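Local coordinates for protein acetyltransferase, GNAT family (Streptococcus pneumoniae, PDB 2ATR) that probably transfers an acetyl group from acetyl-CoA to an acceptor that has not been identified, as a member of the GNAT acetyltransferase family, at residues Asp49-Arg58 with Val69-Tyr78; His40-Leu48 with Leu87-Phe95. One frame throughout, in Å; residues are numbered along the deposited sequence.

Contact 1 of 2, residues Asp49-Arg58 with Val69-Tyr78; sequences DGDAVVGLIR and VQDLIVLPSY
Arg58 and Asp71 run side by side off adjacent strands and close a salt bridge, Arg58 NE to Asp71 OD2 at 2.8 Å. The carboxylate is met from above its plane, which stands 65° from that of the guanidinium; NH2 adds only a weak, bent bond to the same oxygen. Over one guanidinium face lies the aliphatic part of Gln70, its CG 3.4 Å from Arg58 NH2. A water accepts from Arg58 NH2 and Gln70 NE2 and donates to Asp71 OD1. Behind the pair, Gln70 and Asp71 together face Arg58, a classic beta bulge, and Arg58 O takes both Gln70 N (2.8 Å) and Asp71 N (3.2 Å). The strands are those of an antiparallel hairpin in the central GNAT sheet, paired further along by Leu56 N to Ile73 O (2.8 Å) and its return bond. On the other face of the sheet, the non-hydrogen-bonded pair Ile57 and Leu72 meets, CB to CD1 at 3.8 Å. Just past the strand, Leu75 N bonds Val54 O, and a type I turn from Leu75 to Tyr78 brings the tyrosine back over Val54, whose CB sits above the ring face while CG1 lies 3.6 Å from CE2. Asp49 OD2 reaches the hydroxyl at the ring edge, though the modelled separation is doubtfully short. In the second shell, Tyr19 OH also bonds Asp71 OD2, Ser41 OG takes Arg58 NH1, and helix 12-20 packs on Leu56 and Ile73.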
ATOM      1  N   ASP A  49       5.936  15.864   3.341  1.00 30.56           N
ATOM      2  CA  ASP A  49       5.468  17.218   3.520  1.00 32.18           C
ATOM      3  C   ASP A  49       6.745  17.932   3.968  1.00 33.08           C
ATOM      4  O   ASP A  49       7.119  17.863   5.170  1.00 31.19           O
ATOM      5  CB  ASP A  49       4.416  17.248   4.653  1.00 33.40           C
ATOM      6  CG  ASP A  49       3.940  18.677   4.969  1.00 35.68           C
ATOM      7  OD1 ASP A  49       4.320  19.608   4.221  1.00 35.13           O
ATOM      8  OD2 ASP A  49       3.161  18.854   5.925  1.00 38.33           O
ATOM      9  N   GLY A  50       7.455  18.550   3.008  1.00 34.11           N
ATOM     10  CA  GLY A  50       8.812  19.030   3.274  1.00 35.12           C
ATOM     11  C   GLY A  50       9.679  17.860   3.640  1.00 35.19           C
ATOM     12  O   GLY A  50       9.771  16.899   2.890  1.00 37.20           O
ATOM     13  N   ASP A  51      10.267  17.895   4.820  1.00 34.99           N
ATOM     14  CA  ASP A  51      11.049  16.759   5.280  1.00 35.67           C
ATOM     15  C   ASP A  51      10.194  15.760   6.061  1.00 32.98           C
ATOM     16  O   ASP A  51      10.670  14.708   6.395  1.00 33.20           O
ATOM     17  CB  ASP A  51      12.254  17.198   6.133  1.00 37.34           C
ATOM     18  CG  ASP A  51      13.250  18.103   5.355  1.00 42.76           C
ATOM     19  OD1 ASP A  51      13.453  17.894   4.138  1.00 46.87           O
ATOM     20  OD2 ASP A  51      13.825  19.017   5.988  1.00 48.38           O
ATOM     21  N   ALA A  52       8.951  16.094   6.374  1.00 32.00           N
ATOM     22  CA  ALA A  52       8.101  15.151   7.192  1.00 30.69           C
ATOM     23  C   ALA A  52       7.630  13.928   6.358  1.00 30.22           C
ATOM     24  O   ALA A  52       7.041  14.147   5.339  1.00 29.06           O
ATOM     25  CB  ALA A  52       6.875  15.904   7.668  1.00 29.23           C
ATOM     26  N   VAL A  53       7.866  12.685   6.804  1.00 31.60           N
ATOM     27  CA  VAL A  53       7.290  11.439   6.146  1.00 31.95           C
ATOM     28  C   VAL A  53       5.823  11.271   6.595  1.00 30.78           C
ATOM     29  O   VAL A  53       5.541  11.111   7.783  1.00 31.65           O
ATOM     30  CB  VAL A  53       8.126  10.182   6.464  1.00 31.61           C
ATOM     31  CG1 VAL A  53       7.507   8.865   5.815  1.00 31.67           C
ATOM     32  CG2 VAL A  53       9.584  10.380   6.017  1.00 33.49           C
ATOM     33  N   VAL A  54       4.890  11.454   5.676  1.00 30.25           N
ATOM     34  CA  VAL A  54       3.458  11.475   6.035  1.00 30.37           C
ATOM     35  C   VAL A  54       2.655  10.288   5.409  1.00 30.38           C
ATOM     36  O   VAL A  54       1.505  10.093   5.718  1.00 31.47           O
ATOM     37  CB  VAL A  54       2.777  12.911   5.887  1.00 29.21           C
ATOM     38  CG1 VAL A  54       3.654  13.981   6.607  1.00 28.66           C
ATOM     39  CG2 VAL A  54       2.480  13.380   4.419  1.00 28.45           C
ATOM     40  N   GLY A  55       3.287   9.501   4.544  1.00 29.98           N
ATOM     41  CA  GLY A  55       2.532   8.465   3.801  1.00 28.81           C
ATOM     42  C   GLY A  55       3.503   7.493   3.220  1.00 29.09           C
ATOM     43  O   GLY A  55       4.680   7.842   3.034  1.00 27.83           O
ATOM     44  N   LEU A  56       3.039   6.251   2.991  1.00 27.31           N
ATOM     45  CA  LEU A  56       3.858   5.205   2.413  1.00 27.38           C
ATOM     46  C   LEU A  56       2.959   4.290   1.544  1.00 26.20           C
ATOM     47  O   LEU A  56       1.788   4.091   1.860  1.00 24.49           O
ATOM     48  CB  LEU A  56       4.583   4.399   3.526  1.00 27.29           C
ATOM     49  CG  LEU A  56       5.330   3.082   3.247  1.00 30.79           C
ATOM     50  CD1 LEU A  56       6.460   2.838   4.278  1.00 27.09           C
ATOM     51  CD2 LEU A  56       4.315   1.879   3.229  1.00 27.19           C
ATOM     52  N   ILE A  57       3.508   3.789   0.453  1.00 25.37           N
ATOM     53  CA  ILE A  57       2.888   2.643  -0.284  1.00 25.79           C
ATOM     54  C   ILE A  57       3.975   1.610  -0.462  1.00 26.36           C
ATOM     55  O   ILE A  57       5.134   1.964  -0.664  1.00 26.00           O
ATOM     56  CB  ILE A  57       2.168   3.025  -1.616  1.00 26.32           C
ATOM     57  CG1 ILE A  57       1.419   1.782  -2.265  1.00 21.75           C
ATOM     58  CG2 ILE A  57       3.194   3.651  -2.603  1.00 23.00           C
ATOM     59  CD1 ILE A  57       0.471   2.221  -3.452  1.00 23.59           C
ATOM     60  N   ARG A  58       3.622   0.336  -0.304  1.00 25.58           N
ATOM     61  CA  ARG A  58       4.551  -0.748  -0.449  1.00 25.89           C
ATOM     62  C   ARG A  58       3.886  -1.884  -1.255  1.00 26.63           C
ATOM     63  O   ARG A  58       2.827  -2.439  -0.898  1.00 26.26           O
ATOM     64  CB  ARG A  58       4.986  -1.279   0.924  1.00 26.19           C
ATOM     65  CG  ARG A  58       6.065  -2.286   0.902  1.00 28.72           C
ATOM     66  CD  ARG A  58       6.657  -2.502   2.295  1.00 24.73           C
ATOM     67  NE  ARG A  58       5.816  -3.328   3.175  1.00 23.68           N
ATOM     68  CZ  ARG A  58       5.768  -4.656   3.197  1.00 24.56           C
ATOM     69  NH1 ARG A  58       6.409  -5.418   2.298  1.00 22.41           N
ATOM     70  NH2 ARG A  58       5.020  -5.245   4.108  1.00 25.81           N
ATOM     71  N   VAL A  69      -0.828  -4.708  -3.494  1.00 25.38           N
ATOM     72  CA  VAL A  69      -0.673  -3.431  -2.778  1.00 25.50           C
ATOM     73  C   VAL A  69      -0.686  -3.845  -1.313  1.00 25.69           C
ATOM     74  O   VAL A  69      -1.747  -4.145  -0.740  1.00 23.95           O
ATOM     75  CB  VAL A  69      -1.818  -2.364  -3.050  1.00 25.76           C
ATOM     76  CG1 VAL A  69      -1.585  -1.107  -2.129  1.00 25.75           C
ATOM     77  CG2 VAL A  69      -1.831  -1.888  -4.511  1.00 26.51           C
ATOM     78  N   GLN A  70       0.501  -3.980  -0.734  1.00 26.37           N
ATOM     79  CA  GLN A  70       0.620  -4.558   0.608  1.00 24.97           C
ATOM     80  C   GLN A  70       0.353  -3.528   1.727  1.00 25.33           C
ATOM     81  O   GLN A  70      -0.486  -3.770   2.613  1.00 24.91           O
ATOM     82  CB  GLN A  70       1.972  -5.232   0.740  1.00 26.84           C
ATOM     83  CG  GLN A  70       2.312  -5.792   2.137  1.00 27.28           C
ATOM     84  CD  GLN A  70       1.250  -6.775   2.659  1.00 31.06           C
ATOM     85  OE1 GLN A  70       0.566  -7.432   1.887  1.00 33.63           O
ATOM     86  NE2 GLN A  70       1.087  -6.827   3.966  1.00 31.60           N
ATOM     87  N   ASP A  71       1.013  -2.374   1.683  1.00 24.70           N
ATOM     88  CA  ASP A  71       0.751  -1.289   2.673  1.00 26.23           C
ATOM     89  C   ASP A  71       0.388  -0.048   1.911  1.00 26.03           C
ATOM     90  O   ASP A  71       1.045   0.288   0.897  1.00 27.23           O
ATOM     91  CB  ASP A  71       1.974  -0.953   3.580  1.00 26.12           C
ATOM     92  CG  ASP A  71       2.487  -2.137   4.381  1.00 28.12           C
ATOM     93  OD1 ASP A  71       1.685  -2.976   4.864  1.00 27.23           O
ATOM     94  OD2 ASP A  71       3.721  -2.211   4.563  1.00 28.58           O
ATOM     95  N   LEU A  72      -0.678   0.609   2.330  1.00 26.50           N
ATOM     96  CA  LEU A  72      -0.974   1.965   1.909  1.00 26.29           C
ATOM     97  C   LEU A  72      -1.360   2.785   3.149  1.00 27.97           C
ATOM     98  O   LEU A  72      -2.421   2.548   3.767  1.00 26.37           O
ATOM     99  CB  LEU A  72      -2.106   2.019   0.890  1.00 26.38           C
ATOM    100  CG  LEU A  72      -2.501   3.395   0.336  1.00 26.88           C
ATOM    101  CD1 LEU A  72      -1.289   4.077  -0.344  1.00 23.75           C
ATOM    102  CD2 LEU A  72      -3.672   3.306  -0.654  1.00 27.26           C
ATOM    103  N   ILE A  73      -0.507   3.729   3.513  1.00 27.48           N
ATOM    104  CA  ILE A  73      -0.699   4.462   4.769  1.00 29.55           C
ATOM    105  C   ILE A  73      -0.563   5.930   4.481  1.00 30.24           C
ATOM    106  O   ILE A  73       0.401   6.334   3.831  1.00 30.76           O
ATOM    107  CB  ILE A  73       0.350   4.081   5.855  1.00 29.34           C
ATOM    108  CG1 ILE A  73       0.254   2.601   6.197  1.00 32.73           C
ATOM    109  CG2 ILE A  73       0.147   4.925   7.125  1.00 31.40           C
ATOM    110  CD1 ILE A  73       1.380   2.090   7.021  1.00 31.95           C
ATOM    111  N   VAL A  74      -1.554   6.712   4.902  1.00 30.55           N
ATOM    112  CA  VAL A  74      -1.402   8.151   5.066  1.00 30.91           C
ATOM    113  C   VAL A  74      -1.719   8.479   6.559  1.00 32.04           C
ATOM    114  O   VAL A  74      -2.636   7.878   7.171  1.00 30.97           O
ATOM    115  CB  VAL A  74      -2.312   8.953   4.142  1.00 30.16           C
ATOM    116  CG1 VAL A  74      -2.049  10.473   4.311  1.00 31.12           C
ATOM    117  CG2 VAL A  74      -2.087   8.580   2.692  1.00 32.95           C
ATOM    118  N   LEU A  75      -0.923   9.366   7.160  1.00 31.98           N
ATOM    119  CA  LEU A  75      -1.302   9.901   8.502  1.00 33.23           C
ATOM    120  C   LEU A  75      -2.716  10.407   8.476  1.00 33.85           C
ATOM    121  O   LEU A  75      -3.086  11.207   7.582  1.00 33.05           O
ATOM    122  CB  LEU A  75      -0.368  11.011   8.986  1.00 32.87           C
ATOM    123  CG  LEU A  75       1.053  10.576   9.268  1.00 33.87           C
ATOM    124  CD1 LEU A  75       1.967  11.832   9.534  1.00 33.05           C
ATOM    125  CD2 LEU A  75       1.126   9.535  10.443  1.00 33.83           C
ATOM    126  N   PRO A  76      -3.544   9.892   9.425  1.00 36.15           N
ATOM    127  CA  PRO A  76      -4.961  10.148   9.458  1.00 37.76           C
ATOM    128  C   PRO A  76      -5.187  11.598   9.618  1.00 39.62           C
ATOM    129  O   PRO A  76      -6.300  12.042   9.458  1.00 40.84           O
ATOM    130  CB  PRO A  76      -5.453   9.363  10.701  1.00 36.67           C
ATOM    131  CG  PRO A  76      -4.449   8.296  10.872  1.00 38.72           C
ATOM    132  CD  PRO A  76      -3.139   8.964  10.510  1.00 35.94           C
ATOM    133  N   SER A  77      -4.113  12.350   9.895  1.00 42.05           N
ATOM    134  CA  SER A  77      -4.235  13.798  10.061  1.00 42.20           C
ATOM    135  C   SER A  77      -4.196  14.553   8.717  1.00 43.15           C
ATOM    136  O   SER A  77      -4.771  15.643   8.624  1.00 44.12           O
ATOM    137  CB  SER A  77      -3.287  14.358  11.165  1.00 41.19           C
ATOM    138  OG  SER A  77      -1.993  13.823  11.145  1.00 38.97           O
ATOM    139  N   TYR A  78      -3.537  13.964   7.700  1.00 43.60           N
ATOM    140  CA  TYR A  78      -3.554  14.415   6.294  1.00 44.12           C
ATOM    141  C   TYR A  78      -4.745  13.696   5.642  1.00 47.49           C
ATOM    142  O   TYR A  78      -5.724  13.386   6.340  1.00 47.70           O
ATOM    143  CB  TYR A  78      -2.206  14.089   5.575  1.00 43.05           C
ATOM    144  CG  TYR A  78      -1.013  14.926   6.078  1.00 39.45           C
ATOM    145  CD1 TYR A  78      -0.491  15.962   5.310  1.00 37.49           C
ATOM    146  CD2 TYR A  78      -0.450  14.692   7.345  1.00 36.51           C
ATOM    147  CE1 TYR A  78       0.550  16.751   5.772  1.00 37.29           C
ATOM    148  CE2 TYR A  78       0.613  15.448   7.813  1.00 36.31           C
ATOM    149  CZ  TYR A  78       1.102  16.502   7.033  1.00 36.72           C
ATOM    150  OH  TYR A  78       2.153  17.276   7.496  1.00 35.00           O
TER
HETATM  151  O   HOH W   1       2.803  -5.178   6.078  1.00 34.42           O

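Contact 2 of 2, residues His40-Leu48 with Leu87-Phe95; sequences HSLVIYLAL and LMKEALGNF
Tyr45 lays one face of its ring along helix 87-92, where Glu90 and Ala91 meet it. Glu90 CB stands over that face, 3.7 Å from Tyr45 CE1, in a CH-pi contact whose direction is 29° off the ring normal. Ala91 takes the other long side of the ring, its CB 3.8 Å from Tyr45 CD2 and its CA still closer to CE2. The first torsion of the tyrosine, chi1 -73°, sets CG opposite the carbonyl carbon and sends the ring off the strand toward the helix and along it toward its C-terminal end. The Glu90 chain bends at chi2, and its side chain crosses the tyrosine at about a right angle, with the carboxylate plane 52° from that of the ring. At the root of the ring, one branch of Leu87 does the touching: CD2 lies 3.8 Å from Tyr45 O and 4.2 Å from Ala47 CB, wedged against backbone and methyl alike. Earlier in the strand, Val43 CG1 reaches Ala91 CB at 4.0 Å. Past the helix, Phe95 lies beside the start of the strand; Val43 CB comes to its ring edge, and Leu42 CB meets its CZ obliquely at 3.9 Å. The short strand and helix axes pass 8.7 Å apart and run roughly antiparallel, at 151°. This is the packing of the helix of the beta-alpha-beta crossover from strand 66-74 to the parallel strand 100-102 of the GNAT sheet. Alongside, Ile57 of strand 52-61 packs on both Tyr45 and Ala91, Leu72 of strand 66-74 lies against Leu87, and Ile4 of edge strand 2-7 touches Glu90.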
ATOM      1  N   HIS A  40      12.473  -6.673   0.921  1.00 34.95           N
ATOM      2  CA  HIS A  40      12.067  -7.741  -0.023  1.00 34.12           C
ATOM      3  C   HIS A  40      10.784  -7.374  -0.777  1.00 33.60           C
ATOM      4  O   HIS A  40       9.982  -8.245  -1.153  1.00 33.20           O
ATOM      5  CB  HIS A  40      11.915  -9.073   0.721  1.00 33.68           C
ATOM      6  CG  HIS A  40      13.173  -9.528   1.395  1.00 37.44           C
ATOM      7  ND1 HIS A  40      14.227 -10.091   0.704  1.00 41.58           N
ATOM      8  CD2 HIS A  40      13.571  -9.451   2.687  1.00 40.44           C
ATOM      9  CE1 HIS A  40      15.201 -10.377   1.545  1.00 42.41           C
ATOM     10  NE2 HIS A  40      14.833  -9.991   2.756  1.00 40.67           N
ATOM     11  N   SER A  41      10.584  -6.079  -0.951  1.00 31.14           N
ATOM     12  CA  SER A  41       9.411  -5.567  -1.606  1.00 31.79           C
ATOM     13  C   SER A  41       9.806  -5.224  -3.030  1.00 31.69           C
ATOM     14  O   SER A  41      10.983  -5.146  -3.334  1.00 31.39           O
ATOM     15  CB  SER A  41       8.902  -4.321  -0.891  1.00 29.71           C
ATOM     16  OG  SER A  41       8.646  -4.647   0.471  1.00 30.67           O
ATOM     17  N   LEU A  42       8.810  -5.022  -3.879  1.00 31.77           N
ATOM     18  CA  LEU A  42       9.031  -4.657  -5.276  1.00 31.42           C
ATOM     19  C   LEU A  42       9.375  -3.164  -5.353  1.00 31.03           C
ATOM     20  O   LEU A  42      10.294  -2.761  -6.077  1.00 28.28           O
ATOM     21  CB  LEU A  42       7.773  -4.931  -6.108  1.00 30.73           C
ATOM     22  CG  LEU A  42       7.430  -6.371  -6.487  1.00 33.23           C
ATOM     23  CD1 LEU A  42       5.993  -6.385  -6.994  1.00 30.52           C
ATOM     24  CD2 LEU A  42       8.399  -6.904  -7.587  1.00 30.00           C
ATOM     25  N   VAL A  43       8.629  -2.367  -4.605  1.00 29.57           N
ATOM     26  CA  VAL A  43       8.723  -0.925  -4.674  1.00 29.62           C
ATOM     27  C   VAL A  43       8.164  -0.286  -3.411  1.00 30.18           C
ATOM     28  O   VAL A  43       7.210  -0.787  -2.831  1.00 26.59           O
ATOM     29  CB  VAL A  43       8.021  -0.365  -5.931  1.00 31.25           C
ATOM     30  CG1 VAL A  43       6.595   0.016  -5.659  1.00 27.03           C
ATOM     31  CG2 VAL A  43       8.786   0.783  -6.500  1.00 32.61           C
ATOM     32  N   ILE A  44       8.773   0.820  -3.000  1.00 20.00           N
ATOM     33  CA  ILE A  44       8.218   1.696  -1.972  1.00 20.00           C
ATOM     34  C   ILE A  44       8.272   3.153  -2.391  1.00 20.00           C
ATOM     35  O   ILE A  44       9.300   3.625  -2.827  1.00 29.97           O
ATOM     36  CB  ILE A  44       8.948   1.503  -0.639  1.00 20.00           C
ATOM     37  CG1 ILE A  44       8.791   0.076  -0.135  1.00 20.00           C
ATOM     38  CG2 ILE A  44       8.460   2.492   0.388  1.00 20.00           C
ATOM     39  CD1 ILE A  44       9.845  -0.334   0.822  1.00 20.00           C
ATOM     40  N   TYR A  45       7.156   3.850  -2.252  1.00 27.80           N
ATOM     41  CA  TYR A  45       7.120   5.303  -2.371  1.00 27.86           C
ATOM     42  C   TYR A  45       6.733   5.936  -1.034  1.00 28.63           C
ATOM     43  O   TYR A  45       5.917   5.388  -0.312  1.00 24.52           O
ATOM     44  CB  TYR A  45       6.133   5.738  -3.464  1.00 28.33           C
ATOM     45  CG  TYR A  45       6.597   5.475  -4.887  1.00 30.01           C
ATOM     46  CD1 TYR A  45       6.966   6.513  -5.717  1.00 30.98           C
ATOM     47  CD2 TYR A  45       6.660   4.193  -5.390  1.00 26.56           C
ATOM     48  CE1 TYR A  45       7.388   6.280  -6.984  1.00 32.11           C
ATOM     49  CE2 TYR A  45       7.079   3.951  -6.652  1.00 27.73           C
ATOM     50  CZ  TYR A  45       7.446   4.995  -7.454  1.00 33.08           C
ATOM     51  OH  TYR A  45       7.858   4.751  -8.731  1.00 34.76           O
ATOM     52  N   LEU A  46       7.321   7.087  -0.718  1.00 26.21           N
ATOM     53  CA  LEU A  46       6.895   7.864   0.452  1.00 27.75           C
ATOM     54  C   LEU A  46       6.218   9.144   0.023  1.00 27.76           C
ATOM     55  O   LEU A  46       6.527   9.674  -1.059  1.00 29.82           O
ATOM     56  CB  LEU A  46       8.071   8.215   1.365  1.00 26.42           C
ATOM     57  CG  LEU A  46       8.880   7.016   1.823  1.00 28.64           C
ATOM     58  CD1 LEU A  46      10.009   7.518   2.718  1.00 31.64           C
ATOM     59  CD2 LEU A  46       7.951   6.020   2.581  1.00 27.14           C
ATOM     60  N   ALA A  47       5.281   9.610   0.854  1.00 26.31           N
ATOM     61  CA  ALA A  47       4.689  10.922   0.744  1.00 26.94           C
ATOM     62  C   ALA A  47       5.373  11.813   1.782  1.00 28.22           C
ATOM     63  O   ALA A  47       5.511  11.404   2.957  1.00 26.34           O
ATOM     64  CB  ALA A  47       3.204  10.856   1.024  1.00 27.50           C
ATOM     65  N   LEU A  48       5.847  12.983   1.322  1.00 28.58           N
ATOM     66  CA  LEU A  48       6.637  13.919   2.151  1.00 29.46           C
ATOM     67  C   LEU A  48       6.011  15.287   2.157  1.00 29.85           C
ATOM     68  O   LEU A  48       5.644  15.827   1.112  1.00 30.38           O
ATOM     69  CB  LEU A  48       8.077  14.056   1.632  1.00 29.89           C
ATOM     70  CG  LEU A  48       8.967  13.022   2.329  1.00 33.84           C
ATOM     71  CD1 LEU A  48       9.154  11.762   1.519  1.00 36.05           C
ATOM     72  CD2 LEU A  48      10.296  13.655   2.650  1.00 39.02           C
ATOM     73  N   LEU A  87       0.164   8.276  -4.306  1.00 27.91           N
ATOM     74  CA  LEU A  87       0.986   7.096  -3.945  1.00 27.32           C
ATOM     75  C   LEU A  87       0.676   5.865  -4.873  1.00 26.89           C
ATOM     76  O   LEU A  87       1.585   5.248  -5.447  1.00 25.95           O
ATOM     77  CB  LEU A  87       0.777   6.737  -2.481  1.00 26.86           C
ATOM     78  CG  LEU A  87       1.475   7.665  -1.445  1.00 26.06           C
ATOM     79  CD1 LEU A  87       1.011   7.236  -0.028  1.00 23.33           C
ATOM     80  CD2 LEU A  87       2.997   7.546  -1.580  1.00 21.40           C
HETATM   81  N   MSE A  88      -0.614   5.604  -5.023  1.00 26.52           N
HETATM   82  CA  MSE A  88      -1.151   4.542  -5.881  1.00 28.01           C
HETATM   83  C   MSE A  88      -0.740   4.733  -7.360  1.00 28.89           C
HETATM   84  O   MSE A  88      -0.227   3.818  -8.013  1.00 29.52           O
HETATM   85  CB  MSE A  88      -2.696   4.484  -5.700  1.00 26.30           C
HETATM   86  CG  MSE A  88      -3.175   3.731  -4.392  1.00 28.16           C
HETATM   87 SE   MSE A  88      -2.995   1.913  -4.403  1.00 24.72          SE
HETATM   88  CE  MSE A  88      -4.388   1.541  -5.523  1.00 29.89           C
ATOM     89  N   LYS A  89      -0.954   5.929  -7.889  1.00 30.65           N
ATOM     90  CA  LYS A  89      -0.624   6.203  -9.311  1.00 31.98           C
ATOM     91  C   LYS A  89       0.856   6.089  -9.616  1.00 31.96           C
ATOM     92  O   LYS A  89       1.221   5.433 -10.610  1.00 32.47           O
ATOM     93  CB  LYS A  89      -1.231   7.534  -9.785  1.00 33.31           C
ATOM     94  CG  LYS A  89      -2.768   7.526  -9.781  1.00 35.78           C
ATOM     95  CD  LYS A  89      -3.364   8.945 -10.024  1.00 41.08           C
ATOM     96  CE  LYS A  89      -4.855   8.960  -9.894  1.00 45.06           C
ATOM     97  NZ  LYS A  89      -5.538   7.877 -10.699  1.00 49.13           N
ATOM     98  N   GLU A  90       1.718   6.619  -8.746  1.00 31.28           N
ATOM     99  CA  GLU A  90       3.187   6.428  -8.935  1.00 32.43           C
ATOM    100  C   GLU A  90       3.700   5.000  -8.770  1.00 31.48           C
ATOM    101  O   GLU A  90       4.514   4.524  -9.591  1.00 29.73           O
ATOM    102  CB  GLU A  90       4.029   7.340  -8.048  1.00 32.55           C
ATOM    103  CG  GLU A  90       3.768   8.841  -8.261  1.00 40.53           C
ATOM    104  CD  GLU A  90       4.012   9.294  -9.710  1.00 46.31           C
ATOM    105  OE1 GLU A  90       4.965   8.793 -10.349  1.00 46.55           O
ATOM    106  OE2 GLU A  90       3.230  10.140 -10.213  1.00 49.81           O
ATOM    107  N   ALA A  91       3.270   4.318  -7.702  1.00 29.57           N
ATOM    108  CA  ALA A  91       3.753   2.942  -7.497  1.00 28.85           C
ATOM    109  C   ALA A  91       3.245   2.015  -8.598  1.00 28.66           C
ATOM    110  O   ALA A  91       4.037   1.299  -9.191  1.00 28.69           O
ATOM    111  CB  ALA A  91       3.385   2.412  -6.111  1.00 27.18           C
ATOM    112  N   LEU A  92       1.950   2.061  -8.910  1.00 29.27           N
ATOM    113  CA  LEU A  92       1.374   1.115  -9.885  1.00 31.16           C
ATOM    114  C   LEU A  92       1.812   1.416 -11.329  1.00 33.13           C
ATOM    115  O   LEU A  92       1.712   0.545 -12.187  1.00 33.34           O
ATOM    116  CB  LEU A  92      -0.152   1.091  -9.800  1.00 30.81           C
ATOM    117  CG  LEU A  92      -0.735   0.498  -8.508  1.00 30.49           C
ATOM    118  CD1 LEU A  92      -2.205   0.664  -8.556  1.00 32.43           C
ATOM    119  CD2 LEU A  92      -0.281  -0.970  -8.368  1.00 32.84           C
ATOM    120  N   GLY A  93       2.277   2.652 -11.573  1.00 34.23           N
ATOM    121  CA  GLY A  93       2.836   3.064 -12.859  1.00 35.93           C
ATOM    122  C   GLY A  93       4.003   2.201 -13.312  1.00 37.12           C
ATOM    123  O   GLY A  93       4.267   2.036 -14.530  1.00 37.74           O
ATOM    124  N   ASN A  94       4.698   1.625 -12.339  1.00 36.68           N
ATOM    125  CA  ASN A  94       5.762   0.684 -12.620  1.00 37.11           C
ATOM    126  C   ASN A  94       5.269  -0.687 -13.049  1.00 37.07           C
ATOM    127  O   ASN A  94       6.060  -1.508 -13.498  1.00 36.57           O
ATOM    128  CB  ASN A  94       6.662   0.535 -11.410  1.00 37.26           C
ATOM    129  CG  ASN A  94       7.221   1.852 -10.965  1.00 40.19           C
ATOM    130  OD1 ASN A  94       6.724   2.472 -10.009  1.00 42.70           O
ATOM    131  ND2 ASN A  94       8.221   2.325 -11.685  1.00 38.15           N
ATOM    132  N   PHE A  95       3.967  -0.937 -12.936  1.00 36.31           N
ATOM    133  CA  PHE A  95       3.496  -2.313 -13.040  1.00 35.52           C
ATOM    134  C   PHE A  95       2.274  -2.420 -13.882  1.00 35.60           C
ATOM    135  O   PHE A  95       1.460  -3.324 -13.666  1.00 35.60           O
ATOM    136  CB  PHE A  95       3.304  -2.938 -11.653  1.00 33.59           C
ATOM    137  CG  PHE A  95       4.594  -3.103 -10.899  1.00 33.06           C
ATOM    138  CD1 PHE A  95       5.487  -4.104 -11.238  1.00 30.94           C
ATOM    139  CD2 PHE A  95       4.944  -2.222  -9.873  1.00 33.69           C
ATOM    140  CE1 PHE A  95       6.686  -4.213 -10.607  1.00 32.67           C
ATOM    141  CE2 PHE A  95       6.139  -2.354  -9.212  1.00 34.13           C
ATOM    142  CZ  PHE A  95       7.007  -3.357  -9.571  1.00 33.80           C
TER

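How the contacts relate
Contacts 1 and 2 share one sheet, their centres about 11 Å apart. Strand 43-49 supplies the seam: Ala47 O lies 2.8 Å from Val54 N and Ala47 N 2.9 Å from Gly55 O, both probable hydrogen bonds, with Val54 and Gly55 forming a classic bulge opposite Ala47. Contact 1 pairs strand with strand; contact 2 lays the helix along one face of that sheet, and Ile57 CD1 meets the selenium of selenomethionine Met88 (SE) at 3.6 Å. After 69-78 the chain enters helix 83-92 within a few residues. In GNAT relatives this strand-to-helix connection binds the acetyl-CoA pyrophosphate; here, leaving contact 1 and leading into the helix of contact 2, it probably does the same.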